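Local structure of cytochrome (Paracoccus pantotrophus, 2XTS) at residues W60-D72 / V76-T88. The protein forms the N-terminal heme c part of SoxD, the cytochrome subunit of sulfane dehydrogenase SoxCD, and probably carries electrons from oxidation of protein-bound sulfur. Sequence-based numbering, arbitrary orientation.
Sequences WPVLAGGDGSLTD and VKTIGSYWPYLST. With HEC (heme c), chain U; GOL (glycerol), chain B.
Leu63 lies opposite Thr78 and Gly66 opposite Val76, the latter pair with CA atoms 4.7 Å apart, as the loop 60-72, with a type II turn from Gly66 to Ser69, wraps round the start of the short helix 79-82. Thr78 OG1 donates to Gly65 O at 2.7 Å, in the carbonyl plane, and accepts from Ser81 N; Thr78 N in return donates to Ser81 OG, completing a capping box, and Ser81 OG donates in turn to Val76 O. With chi1 at 70°, Thr78 holds OG1 between its backbone N and carbonyl carbon while CG2 meets Val62 CG1 at 3.8 Å. Val76 N donates to Ser69 OG at 2.9 Å, nearly straight (N-H...O 163°), and Ser69 OG donates its own hydrogen bond to Gly66 O, on a lone pair. Leu70 CD2 lies 3.9 Å from both Lys77 CG and Tyr82 CD1. On the heme side, Leu63 CD2 packs 3.7 Å from heme CBA, and Trp83 meets the carboxyl carbon CGA edge-on, with Ile79 CG1 over the centre of one indole face. A water links Val62 O to propionate O2A, and Pro61 O accepts from the axial ligand His50. Three hydroxyls, each donating to a carbonyl and accepting a backbone N-H, thus bond turn and capping box into one network, while apolar side chains of both segments line the heme.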
ATOM      1  N   TRP D  60      26.741 -24.393  11.423  1.00 10.52           N
ATOM      2  CA  TRP D  60      25.726 -25.144  10.696  1.00  9.80           C
ATOM      3  C   TRP D  60      24.973 -26.090  11.646  1.00  9.16           C
ATOM      4  O   TRP D  60      25.471 -26.447  12.709  1.00  9.49           O
ATOM      5  CB  TRP D  60      26.366 -25.993   9.604  1.00  9.30           C
ATOM      6  CG  TRP D  60      27.061 -25.291   8.499  1.00  8.85           C
ATOM      7  CD1 TRP D  60      28.375 -25.396   8.197  1.00  9.97           C
ATOM      8  CD2 TRP D  60      26.482 -24.481   7.456  1.00  9.01           C
ATOM      9  NE1 TRP D  60      28.671 -24.673   7.091  1.00 10.77           N
ATOM     10  CE2 TRP D  60      27.526 -24.111   6.598  1.00 10.82           C
ATOM     11  CE3 TRP D  60      25.194 -24.006   7.186  1.00 10.93           C
ATOM     12  CZ2 TRP D  60      27.324 -23.313   5.484  1.00 11.76           C
ATOM     13  CZ3 TRP D  60      25.001 -23.211   6.080  1.00 11.56           C
ATOM     14  CH2 TRP D  60      26.062 -22.869   5.242  1.00 10.89           C
ATOM     15  N   PRO D  61      23.774 -26.550  11.255  1.00  8.71           N
ATOM     16  CA  PRO D  61      23.003 -27.326  12.237  1.00  8.34           C
ATOM     17  C   PRO D  61      23.664 -28.635  12.689  1.00  8.01           C
ATOM     18  O   PRO D  61      24.236 -29.383  11.879  1.00  8.45           O
ATOM     19  CB  PRO D  61      21.684 -27.600  11.512  1.00  8.82           C
ATOM     20  CG  PRO D  61      21.514 -26.413  10.609  1.00  8.71           C
ATOM     21  CD  PRO D  61      22.929 -26.134  10.119  1.00  8.53           C
ATOM     22  N   VAL D  62      23.579 -28.881  13.989  1.00  8.53           N
ATOM     23  CA  VAL D  62      23.993 -30.113  14.631  1.00  8.19           C
ATOM     24  C   VAL D  62      22.871 -31.142  14.472  1.00  7.91           C
ATOM     25  O   VAL D  62      21.724 -30.843  14.764  1.00  8.48           O
ATOM     26  CB  VAL D  62      24.257 -29.861  16.110  1.00  9.03           C
ATOM     27  CG1 VAL D  62      24.600 -31.166  16.828  1.00  9.51           C
ATOM     28  CG2 VAL D  62      25.336 -28.814  16.302  1.00 10.87           C
ATOM     29  N   LEU D  63      23.184 -32.317  13.922  1.00  7.14           N
ATOM     30  CA  LEU D  63      22.170 -33.349  13.641  1.00  7.99           C
ATOM     31  C   LEU D  63      22.178 -34.491  14.628  1.00  8.73           C
ATOM     32  O   LEU D  63      21.299 -35.340  14.594  1.00  9.93           O
ATOM     33  CB  LEU D  63      22.323 -33.895  12.215  1.00  7.80           C
ATOM     34  CG  LEU D  63      22.330 -32.863  11.097  1.00  7.16           C
ATOM     35  CD1 LEU D  63      22.383 -33.512   9.719  1.00  8.90           C
ATOM     36  CD2 LEU D  63      21.138 -31.891  11.198  1.00  8.14           C
ATOM     37  N   ALA D  64      23.191 -34.529  15.488  1.00  9.51           N
ATOM     38  CA  ALA D  64      23.363 -35.590  16.467  1.00 10.49           C
ATOM     39  C   ALA D  64      23.957 -35.005  17.740  1.00 11.91           C
ATOM     40  O   ALA D  64      24.894 -34.220  17.695  1.00 13.44           O
ATOM     41  CB  ALA D  64      24.271 -36.691  15.909  1.00 10.88           C
ATOM     42  N   GLY D  65      23.419 -35.414  18.876  1.00 13.08           N
ATOM     43  CA  GLY D  65      23.897 -34.951  20.180  1.00 12.93           C
ATOM     44  C   GLY D  65      22.824 -34.282  21.017  1.00 12.15           C
ATOM     45  O   GLY D  65      21.656 -34.204  20.625  1.00 12.58           O
ATOM     46  N   GLY D  66      23.219 -33.839  22.207  1.00 12.13           N
ATOM     47  CA  GLY D  66      22.356 -33.071  23.086  1.00 12.06           C
ATOM     48  C   GLY D  66      21.346 -33.882  23.857  1.00 12.08           C
ATOM     49  O   GLY D  66      20.429 -33.333  24.450  1.00 11.47           O
ATOM     50  N   ASP D  67      21.514 -35.189  23.885  1.00 13.00           N
ATOM     51  CA  ASP D  67      20.565 -36.030  24.570  1.00 14.24           C
ATOM     52  C   ASP D  67      20.445 -35.607  26.039  1.00 13.59           C
ATOM     53  O   ASP D  67      21.453 -35.425  26.709  1.00 13.95           O
ATOM     54  CB  ASP D  67      21.000 -37.479  24.445  1.00 15.44           C
ATOM     55  CG  ASP D  67      21.338 -37.844  23.016  1.00 20.26           C
ATOM     56  OD1 ASP D  67      20.391 -38.046  22.233  1.00 25.67           O
ATOM     57  OD2 ASP D  67      22.542 -37.870  22.666  1.00 26.04           O
ATOM     58  N   GLY D  68      19.221 -35.472  26.532  1.00 12.71           N
ATOM     59  CA  GLY D  68      19.001 -35.085  27.915  1.00 12.43           C
ATOM     60  C   GLY D  68      19.205 -33.622  28.281  1.00 12.04           C
ATOM     61  O   GLY D  68      19.144 -33.254  29.455  1.00 13.24           O
ATOM     62  N   SER D  69      19.390 -32.770  27.274  1.00 11.72           N
ATOM     63  CA  SER D  69      19.679 -31.352  27.473  1.00 11.25           C
ATOM     64  C   SER D  69      18.452 -30.443  27.478  1.00 10.77           C
ATOM     65  O   SER D  69      18.612 -29.232  27.567  1.00 12.25           O
ATOM     66  CB  SER D  69      20.636 -30.855  26.380  1.00 11.54           C
ATOM     67  OG  SER D  69      19.979 -30.753  25.123  1.00 11.95           O
ATOM     68  N   LEU D  70      17.244 -30.997  27.389  1.00 10.54           N
ATOM     69  CA  LEU D  70      16.077 -30.158  27.131  1.00 10.90           C
ATOM     70  C   LEU D  70      15.638 -29.306  28.312  1.00 11.46           C
ATOM     71  O   LEU D  70      14.824 -28.417  28.125  1.00 11.70           O
ATOM     72  CB  LEU D  70      14.905 -30.973  26.582  1.00 10.74           C
ATOM     73  CG  LEU D  70      15.177 -31.711  25.271  1.00 10.16           C
ATOM     74  CD1 LEU D  70      13.905 -32.403  24.825  1.00 10.31           C
ATOM     75  CD2 LEU D  70      15.714 -30.795  24.146  1.00 11.50           C
ATOM     76  N   THR D  71      16.193 -29.552  29.505  1.00 12.17           N
ATOM     77  CA  THR D  71      15.972 -28.678  30.665  1.00 13.00           C
ATOM     78  C   THR D  71      17.261 -27.970  31.109  1.00 13.28           C
ATOM     79  O   THR D  71      17.307 -27.419  32.205  1.00 14.94           O
ATOM     80  CB  THR D  71      15.337 -29.437  31.841  1.00 13.77           C
ATOM     81  OG1 THR D  71      16.176 -30.520  32.249  1.00 17.11           O
ATOM     82  CG2 THR D  71      13.966 -29.964  31.441  1.00 15.28           C
ATOM     83  N   ASP D  72      18.279 -27.958  30.258  1.00 13.41           N
ATOM     84  CA  ASP D  72      19.498 -27.193  30.513  1.00 13.92           C
ATOM     85  C   ASP D  72      19.243 -25.727  30.209  1.00 14.09           C
ATOM     86  O   ASP D  72      18.281 -25.392  29.514  1.00 14.34           O
ATOM     87  CB  ASP D  72      20.639 -27.643  29.602  1.00 14.46           C
ATOM     88  CG  ASP D  72      21.173 -29.014  29.934  1.00 17.19           C
ATOM     89  OD1 ASP D  72      20.749 -29.629  30.934  1.00 21.46           O
ATOM     90  OD2 ASP D  72      22.055 -29.469  29.167  1.00 19.13           O
ATOM     91  N   VAL D  76      20.295 -28.336  23.531  1.00 10.65           N
ATOM     92  CA  VAL D  76      20.833 -28.708  22.226  1.00 10.68           C
ATOM     93  C   VAL D  76      19.823 -29.665  21.591  1.00  9.87           C
ATOM     94  O   VAL D  76      19.698 -30.821  21.979  1.00 10.81           O
ATOM     95  CB  VAL D  76      22.236 -29.345  22.351  1.00 10.89           C
ATOM     96  CG1 VAL D  76      22.732 -29.877  20.997  1.00 13.43           C
ATOM     97  CG2 VAL D  76      23.224 -28.331  22.952  1.00 13.91           C
ATOM     98  N   LYS D  77      19.087 -29.139  20.623  1.00 10.00           N
ATOM     99  CA  LYS D  77      17.939 -29.811  20.039  1.00  9.12           C
ATOM    100  C   LYS D  77      18.321 -30.388  18.693  1.00  8.88           C
ATOM    101  O   LYS D  77      18.613 -29.641  17.754  1.00  9.15           O
ATOM    102  CB  LYS D  77      16.800 -28.807  19.879  1.00  9.03           C
ATOM    103  CG  LYS D  77      16.304 -28.241  21.217  1.00 10.27           C
ATOM    104  CD  LYS D  77      15.697 -26.856  21.109  1.00 11.94           C
ATOM    105  CE  LYS D  77      14.401 -26.857  20.343  1.00 11.01           C
ATOM    106  NZ  LYS D  77      13.831 -25.494  20.220  1.00 11.97           N
ATOM    107  N   THR D  78      18.325 -31.712  18.625  1.00  7.64           N
ATOM    108  CA  THR D  78      18.775 -32.413  17.430  1.00  8.26           C
ATOM    109  C   THR D  78      17.755 -33.504  17.099  1.00  7.90           C
ATOM    110  O   THR D  78      16.805 -33.765  17.845  1.00  8.15           O
ATOM    111  CB  THR D  78      20.137 -33.093  17.646  1.00  8.83           C
ATOM    112  OG1 THR D  78      19.992 -34.202  18.548  1.00  8.88           O
ATOM    113  CG2 THR D  78      21.184 -32.101  18.146  1.00 10.56           C
ATOM    114  N   ILE D  79      17.955 -34.175  15.980  1.00  7.66           N
ATOM    115  CA  ILE D  79      17.136 -35.329  15.640  1.00  7.77           C
ATOM    116  C   ILE D  79      16.999 -36.268  16.831  1.00  8.44           C
ATOM    117  O   ILE D  79      15.895 -36.637  17.221  1.00  9.63           O
ATOM    118  CB  ILE D  79      17.720 -36.091  14.427  1.00  7.88           C
ATOM    119  CG1 ILE D  79      17.681 -35.236  13.159  1.00  9.52           C
ATOM    120  CG2 ILE D  79      16.995 -37.407  14.231  1.00 10.52           C
ATOM    121  CD1 ILE D  79      18.412 -35.857  11.977  1.00  8.85           C
ATOM    122  N   GLY D  80      18.132 -36.631  17.426  1.00  8.66           N
ATOM    123  CA  GLY D  80      18.131 -37.590  18.518  1.00  9.27           C
ATOM    124  C   GLY D  80      17.609 -37.059  19.839  1.00  8.36           C
ATOM    125  O   GLY D  80      16.928 -37.760  20.555  1.00 10.31           O
ATOM    126  N   SER D  81      17.919 -35.813  20.169  1.00  7.68           N
ATOM    127  CA  SER D  81      17.526 -35.267  21.466  1.00  8.28           C
ATOM    128  C   SER D  81      16.121 -34.714  21.501  1.00  7.91           C
ATOM    129  O   SER D  81      15.553 -34.563  22.563  1.00  8.73           O
ATOM    130  CB  SER D  81      18.489 -34.169  21.916  1.00  8.73           C
ATOM    131  OG  SER D  81      18.269 -32.970  21.212  1.00  9.11           O
ATOM    132  N   TYR D  82      15.580 -34.381  20.334  1.00  7.36           N
ATOM    133  CA  TYR D  82      14.367 -33.558  20.242  1.00  7.49           C
ATOM    134  C   TYR D  82      13.295 -34.000  19.248  1.00  7.05           C
ATOM    135  O   TYR D  82      12.111 -33.811  19.523  1.00  7.54           O
ATOM    136  CB  TYR D  82      14.739 -32.108  19.975  1.00  7.56           C
ATOM    137  CG  TYR D  82      13.616 -31.105  20.081  1.00  7.14           C
ATOM    138  CD1 TYR D  82      13.015 -30.845  21.296  1.00  7.45           C
ATOM    139  CD2 TYR D  82      13.208 -30.358  18.989  1.00  6.60           C
ATOM    140  CE1 TYR D  82      11.987 -29.904  21.400  1.00  6.53           C
ATOM    141  CE2 TYR D  82      12.216 -29.417  19.092  1.00  7.40           C
ATOM    142  CZ  TYR D  82      11.596 -29.191  20.299  1.00  6.62           C
ATOM    143  OH  TYR D  82      10.621 -28.226  20.453  1.00  8.20           O
ATOM    144  N   TRP D  83      13.679 -34.491  18.079  1.00  7.70           N
ATOM    145  CA  TRP D  83      12.629 -34.751  17.080  1.00  7.42           C
ATOM    146  C   TRP D  83      11.736 -35.905  17.507  1.00  7.66           C
ATOM    147  O   TRP D  83      12.211 -36.891  18.071  1.00  8.45           O
ATOM    148  CB  TRP D  83      13.202 -35.067  15.700  1.00  7.50           C
ATOM    149  CG  TRP D  83      13.894 -33.921  15.003  1.00  7.99           C
ATOM    150  CD1 TRP D  83      14.556 -32.846  15.559  1.00  8.53           C
ATOM    151  CD2 TRP D  83      14.010 -33.772  13.591  1.00  7.24           C
ATOM    152  NE1 TRP D  83      15.068 -32.058  14.565  1.00  8.46           N
ATOM    153  CE2 TRP D  83      14.778 -32.620  13.350  1.00  6.71           C
ATOM    154  CE3 TRP D  83      13.566 -34.528  12.508  1.00  7.78           C
ATOM    155  CZ2 TRP D  83      15.052 -32.170  12.068  1.00  8.25           C
ATOM    156  CZ3 TRP D  83      13.866 -34.097  11.236  1.00  8.18           C
ATOM    157  CH2 TRP D  83      14.603 -32.930  11.031  1.00  8.24           C
ATOM    158  N   PRO D  84      10.446 -35.823  17.194  1.00  7.75           N
ATOM    159  CA  PRO D  84       9.555 -36.901  17.614  1.00  7.63           C
ATOM    160  C   PRO D  84       9.516 -38.125  16.687  1.00  7.68           C
ATOM    161  O   PRO D  84       9.307 -39.238  17.182  1.00  9.09           O
ATOM    162  CB  PRO D  84       8.190 -36.208  17.686  1.00  8.11           C
ATOM    163  CG  PRO D  84       8.302 -35.122  16.658  1.00  7.75           C
ATOM    164  CD  PRO D  84       9.715 -34.639  16.706  1.00  7.47           C
ATOM    165  N   TYR D  85       9.652 -37.915  15.373  1.00  8.34           N
ATOM    166  CA  TYR D  85       9.386 -38.964  14.373  1.00  8.62           C
ATOM    167  C   TYR D  85      10.483 -39.082  13.329  1.00  8.47           C
ATOM    168  O   TYR D  85      10.998 -38.080  12.818  1.00  8.04           O
ATOM    169  CB  TYR D  85       8.068 -38.658  13.624  1.00  9.01           C
ATOM    170  CG  TYR D  85       6.895 -38.438  14.553  1.00  9.39           C
ATOM    171  CD1 TYR D  85       6.472 -39.457  15.404  1.00 10.72           C
ATOM    172  CD2 TYR D  85       6.232 -37.217  14.625  1.00  9.99           C
ATOM    173  CE1 TYR D  85       5.439 -39.251  16.317  1.00 11.30           C
ATOM    174  CE2 TYR D  85       5.184 -37.024  15.502  1.00 11.57           C
ATOM    175  CZ  TYR D  85       4.803 -38.028  16.345  1.00 12.35           C
ATOM    176  OH  TYR D  85       3.765 -37.815  17.225  1.00 16.63           O
ATOM    177  N   LEU D  86      10.762 -40.315  12.941  1.00  8.01           N
ATOM    178  CA  LEU D  86      11.716 -40.599  11.883  1.00  7.95           C
ATOM    179  C   LEU D  86      11.210 -40.164  10.531  1.00  7.66           C
ATOM    180  O   LEU D  86      12.015 -39.798   9.679  1.00  8.03           O
ATOM    181  CB  LEU D  86      12.069 -42.091  11.875  1.00  8.67           C
ATOM    182  CG  LEU D  86      13.288 -42.446  11.038  1.00  9.32           C
ATOM    183  CD1 LEU D  86      14.518 -41.784  11.596  1.00  9.73           C
ATOM    184  CD2 LEU D  86      13.464 -43.940  10.947  1.00 10.94           C
ATOM    185  N   SER D  87       9.899 -40.207  10.329  1.00  7.71           N
ATOM    186  CA  SER D  87       9.330 -39.792   9.062  1.00  7.14           C
ATOM    187  C   SER D  87       9.853 -38.436   8.620  1.00  6.82           C
ATOM    188  O   SER D  87      10.165 -38.228   7.445  1.00  7.17           O
ATOM    189  CB  SER D  87       7.818 -39.742   9.153  1.00  7.89           C
ATOM    190  OG  SER D  87       7.401 -38.955  10.230  1.00  8.24           O
ATOM    191  N   THR D  88       9.938 -37.503   9.559  1.00  7.17           N
ATOM    192  CA  THR D  88      10.347 -36.138   9.259  1.00  7.21           C
ATOM    193  C   THR D  88      11.771 -36.105   8.719  1.00  7.35           C
ATOM    194  O   THR D  88      12.106 -35.285   7.867  1.00  7.83           O
ATOM    195  CB  THR D  88      10.246 -35.280  10.510  1.00  7.33           C
ATOM    196  OG1 THR D  88       9.021 -35.574  11.197  1.00  8.16           O
ATOM    197  CG2 THR D  88      10.357 -33.801  10.190  1.00  8.62           C
TER
HETATM  198 FE   HEC U 500      21.512 -29.835   5.849  1.00  2.11          FE
HETATM  199  CHA HEC U 500      19.207 -28.405   7.894  1.00  1.93           C
HETATM  200  CHB HEC U 500      20.379 -32.900   6.692  1.00  1.73           C
HETATM  201  CHC HEC U 500      23.549 -31.191   3.536  1.00  1.97           C
HETATM  202  CHD HEC U 500      23.040 -26.863   5.472  1.00  2.08           C
HETATM  203  NA  HEC U 500      20.085 -30.511   7.050  1.00  1.82           N
HETATM  204  C1A HEC U 500      19.275 -29.764   7.881  1.00  2.02           C
HETATM  205  C2A HEC U 500      18.455 -30.654   8.701  1.00  1.95           C
HETATM  206  C3A HEC U 500      18.783 -31.915   8.371  1.00  1.90           C
HETATM  207  C4A HEC U 500      19.802 -31.828   7.328  1.00  2.08           C
HETATM  208  CMA HEC U 500      18.187 -33.222   8.919  1.00  2.53           C
HETATM  209  CAA HEC U 500      17.427 -30.179   9.755  1.00  2.24           C
HETATM  210  CBA HEC U 500      18.097 -29.873  11.098  1.00  2.61           C
HETATM  211  CGA HEC U 500      17.142 -29.485  12.183  1.00  2.84           C
HETATM  212  O1A HEC U 500      16.104 -28.911  11.884  1.00  2.51           O
HETATM  213  O2A HEC U 500      17.506 -29.789  13.345  1.00  3.39           O
HETATM  214  NB  HEC U 500      21.850 -31.678   5.214  1.00  2.23           N
HETATM  215  C1B HEC U 500      21.271 -32.829   5.659  1.00  1.90           C
HETATM  216  C2B HEC U 500      21.681 -33.908   4.776  1.00  1.93           C
HETATM  217  C3B HEC U 500      22.561 -33.436   3.916  1.00  2.28           C
HETATM  218  C4B HEC U 500      22.675 -32.028   4.150  1.00  2.32           C
HETATM  219  CMB HEC U 500      21.275 -35.379   5.064  1.00  2.67           C
HETATM  220  CAB HEC U 500      23.263 -34.200   2.786  1.00  2.72           C
HETATM  221  CBB HEC U 500      22.215 -34.920   1.902  1.00  2.68           C
HETATM  222  NC  HEC U 500      23.015 -29.165   4.709  1.00  1.86           N
HETATM  223  C1C HEC U 500      23.780 -29.884   3.821  1.00  2.29           C
HETATM  224  C2C HEC U 500      24.777 -29.032   3.244  1.00  2.42           C
HETATM  225  C3C HEC U 500      24.650 -27.846   3.835  1.00  2.50           C
HETATM  226  C4C HEC U 500      23.545 -27.912   4.761  1.00  1.73           C
HETATM  227  CMC HEC U 500      25.859 -29.491   2.235  1.00  3.03           C
HETATM  228  CAC HEC U 500      25.502 -26.592   3.676  1.00  3.14           C
HETATM  229  CBC HEC U 500      25.847 -26.009   2.342  1.00  2.70           C
HETATM  230  ND  HEC U 500      21.174 -27.989   6.522  1.00  1.84           N
HETATM  231  C1D HEC U 500      21.874 -26.854   6.179  1.00  1.97           C
HETATM  232  C2D HEC U 500      21.262 -25.677   6.693  1.00  2.36           C
HETATM  233  C3D HEC U 500      20.086 -26.158   7.410  1.00  2.27           C
HETATM  234  C4D HEC U 500      20.109 -27.571   7.304  1.00  1.91           C
HETATM  235  CMD HEC U 500      21.643 -24.213   6.538  1.00  2.87           C
HETATM  236  CAD HEC U 500      19.062 -25.284   8.114  1.00  2.20           C
HETATM  237  CBD HEC U 500      17.954 -24.921   7.125  1.00  2.41           C
HETATM  238  CGD HEC U 500      16.894 -24.055   7.719  1.00  2.24           C
HETATM  239  O1D HEC U 500      16.854 -23.882   8.956  1.00  3.28           O
HETATM  240  O2D HEC U 500      15.989 -23.647   6.954  1.00  2.97           O
HETATM  241  C1  GOL B1234      16.028 -36.628  25.019  1.00  5.82           C
HETATM  242  O1  GOL B1234      16.717 -35.412  24.936  1.00  4.54           O
HETATM  243  C2  GOL B1234      14.627 -36.342  25.499  1.00  6.23           C
HETATM  244  O2  GOL B1234      14.682 -35.864  26.828  1.00  7.30           O
HETATM  245  C3  GOL B1234      13.765 -37.590  25.435  1.00  6.42           C
HETATM  246  O3  GOL B1234      12.434 -37.269  25.758  1.00  7.21           O
HETATM  247  O   HOH W   1      19.094 -31.904  14.265  1.00 10.39           O
HETATM  248  O   HOH W   2      17.945 -38.535  23.093  1.00 28.14           O